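PDB 3OOS: Alpha/beta hydrolase family protein from Bacillus anthracis, which is probably a hydrolase of the alpha/beta hydrolase fold family, with a substrate that has not been established. Local coordinates for residues N91-A96 against L106-E111. Sequence-based numbering, arbitrary orientation.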
loop_
_atom_site.group_PDB
_atom_site.type_symbol
_atom_site.label_atom_id
_atom_site.label_comp_id
_atom_site.label_asym_id
_atom_site.label_seq_id
_atom_site.Cartn_x
_atom_site.Cartn_y
_atom_site.Cartn_z
ATOM N N ASN A 91 -8.073 19.840 -6.898
ATOM C CA ASN A 91 -9.073 19.360 -7.845
ATOM C C ASN A 91 -8.871 17.882 -8.191
ATOM O O ASN A 91 -9.819 17.087 -8.158
ATOM C CB ASN A 91 -9.061 20.227 -9.108
ATOM C CG ASN A 91 -10.168 19.868 -10.073
ATOM O OD1 ASN A 91 -9.908 19.525 -11.226
ATOM N ND2 ASN A 91 -11.412 19.936 -9.607
ATOM N N LYS A 92 -7.632 17.537 -8.534
ATOM C CA LYS A 92 -7.256 16.159 -8.829
ATOM C C LYS A 92 -5.877 15.870 -8.258
ATOM O O LYS A 92 -5.019 16.752 -8.208
ATOM C CB LYS A 92 -7.250 15.904 -10.342
ATOM C CG LYS A 92 -8.627 15.908 -10.994
ATOM C CD LYS A 92 -8.536 15.927 -12.513
ATOM C CE LYS A 92 -8.074 14.586 -13.062
ATOM N NZ LYS A 92 -8.171 14.538 -14.549
ATOM N N TRP A 93 -5.668 14.632 -7.820
ATOM C CA TRP A 93 -4.332 14.202 -7.401
ATOM C C TRP A 93 -4.058 12.757 -7.803
ATOM O O TRP A 93 -4.969 12.034 -8.217
ATOM C CB TRP A 93 -4.083 14.432 -5.896
ATOM C CG TRP A 93 -4.996 13.724 -4.907
ATOM C CD1 TRP A 93 -6.004 12.829 -5.176
ATOM C CD2 TRP A 93 -4.936 13.839 -3.480
ATOM N NE1 TRP A 93 -6.581 12.403 -4.000
ATOM C CE2 TRP A 93 -5.943 13.005 -2.946
ATOM C CE3 TRP A 93 -4.129 14.575 -2.599
ATOM C CZ2 TRP A 93 -6.168 12.889 -1.568
ATOM C CZ3 TRP A 93 -4.352 14.460 -1.231
ATOM C CH2 TRP A 93 -5.363 13.624 -0.731
ATOM N N GLY A 94 -2.799 12.347 -7.703
ATOM C CA GLY A 94 -2.442 10.960 -7.969
ATOM C C GLY A 94 -2.645 10.139 -6.711
ATOM O O GLY A 94 -2.707 10.685 -5.607
ATOM N N PHE A 95 -2.777 8.828 -6.877
ATOM C CA PHE A 95 -2.753 7.931 -5.734
ATOM C C PHE A 95 -1.774 6.795 -5.971
ATOM O O PHE A 95 -1.814 6.144 -7.011
ATOM C CB PHE A 95 -4.138 7.363 -5.396
ATOM C CG PHE A 95 -4.140 6.537 -4.136
ATOM C CD1 PHE A 95 -4.394 7.127 -2.905
ATOM C CD2 PHE A 95 -3.821 5.181 -4.175
ATOM C CE1 PHE A 95 -4.369 6.368 -1.730
ATOM C CE2 PHE A 95 -3.788 4.414 -3.007
ATOM C CZ PHE A 95 -4.063 5.011 -1.782
ATOM N N ALA A 96 -0.911 6.561 -4.987
ATOM C CA ALA A 96 0.064 5.484 -5.044
ATOM C C ALA A 96 -0.070 4.578 -3.825
ATOM O O ALA A 96 -0.131 5.049 -2.686
ATOM C CB ALA A 96 1.480 6.049 -5.141
ATOM N N LEU A 106 -6.743 0.615 -6.623
ATOM C CA LEU A 106 -7.677 0.120 -7.629
ATOM C C LEU A 106 -9.110 0.506 -7.287
ATOM O O LEU A 106 -9.876 0.885 -8.170
ATOM C CB LEU A 106 -7.540 -1.395 -7.811
ATOM C CG LEU A 106 -6.173 -1.875 -8.324
ATOM C CD1 LEU A 106 -6.094 -3.399 -8.295
ATOM C CD2 LEU A 106 -5.851 -1.348 -9.735
ATOM N N VAL A 107 -9.462 0.424 -6.007
ATOM C CA VAL A 107 -10.789 0.847 -5.558
ATOM C C VAL A 107 -10.967 2.368 -5.684
ATOM O O VAL A 107 -12.040 2.828 -6.056
ATOM C CB VAL A 107 -11.116 0.319 -4.135
ATOM C CG1 VAL A 107 -12.480 0.821 -3.658
ATOM C CG2 VAL A 107 -11.097 -1.210 -4.137
ATOM N N TYR A 108 -9.918 3.147 -5.412
ATOM C CA TYR A 108 -9.987 4.596 -5.657
ATOM C C TYR A 108 -10.355 4.857 -7.122
ATOM O O TYR A 108 -11.236 5.677 -7.420
ATOM C CB TYR A 108 -8.661 5.287 -5.303
ATOM C CG TYR A 108 -8.778 6.737 -4.840
ATOM C CD1 TYR A 108 -9.758 7.598 -5.352
ATOM C CD2 TYR A 108 -7.884 7.251 -3.901
ATOM C CE1 TYR A 108 -9.852 8.929 -4.924
ATOM C CE2 TYR A 108 -7.963 8.574 -3.472
ATOM C CZ TYR A 108 -8.944 9.405 -3.981
ATOM O OH TYR A 108 -9.007 10.713 -3.539
ATOM N N ALA A 109 -9.697 4.136 -8.028
ATOM C CA ALA A 109 -9.957 4.285 -9.459
ATOM C C ALA A 109 -11.383 3.873 -9.839
ATOM O O ALA A 109 -12.052 4.567 -10.607
ATOM C CB ALA A 109 -8.929 3.508 -10.267
ATOM N N THR A 110 -11.865 2.761 -9.297
ATOM C CA THR A 110 -13.196 2.286 -9.680
ATOM C C THR A 110 -14.330 3.141 -9.094
ATOM O O THR A 110 -15.389 3.279 -9.710
ATOM C CB THR A 110 -13.413 0.793 -9.355
ATOM O OG1 THR A 110 -13.286 0.580 -7.945
ATOM C CG2 THR A 110 -12.398 -0.079 -10.106
ATOM N N GLU A 111 -14.107 3.706 -7.913
ATOM C CA GLU A 111 -15.121 4.540 -7.269
ATOM C C GLU A 111 -15.071 5.980 -7.764
ATOM O O GLU A 111 -16.113 6.590 -8.021
ATOM C CB GLU A 111 -14.959 4.519 -5.746
ATOM C CG GLU A 111 -15.291 3.186 -5.095
ATOM C CD GLU A 111 -16.772 3.020 -4.808
ATOM O OE1 GLU A 111 -17.349 3.877 -4.105
ATOM O OE2 GLU A 111 -17.356 2.019 -5.273
#
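In the strand-helix half of a beta-alpha-beta unit of the alpha/beta hydrolase fold, Trp-93 and Phe-95 on strand 93-98 meet Tyr-108 on helix 100-112, and the three rings form a buried aromatic cluster. Gly-97 at the strand's end, Ser-99 at the turn and Gly-101 at the helix's start form a GxSxG pattern consistent with the nucleophile elbow of this family. Tyr-108 suits its place because its ring is long enough to pass Phe-95 and bring its hydroxyl to Trp-93, apolar along its edge and polar at its end. With CG anti to the backbone N (chi1 -151°), the ring runs past Phe-95, and its edge atom CD2 lies 3.6 Å from CD1 of Phe-95. Phe-95, whose CB points toward the helix, supplies a purely apolar surface here, and Leu-81 of helix 74-87 also packs against it. Trp-93 contributes both a broad hydrophobic ring and a single N-H. The Tyr-108 OH is also hydrogen-bonded to Glu-82 OE2 from helix 74-87, and the carboxylate probably polarises the hydroxyl. From the strand side, the indole N-H is spent on Tyr-108: NE1 donates to OH over 3.0 Å. This bond is nearly straight at 169°, with the phenol oxygen in the indole plane.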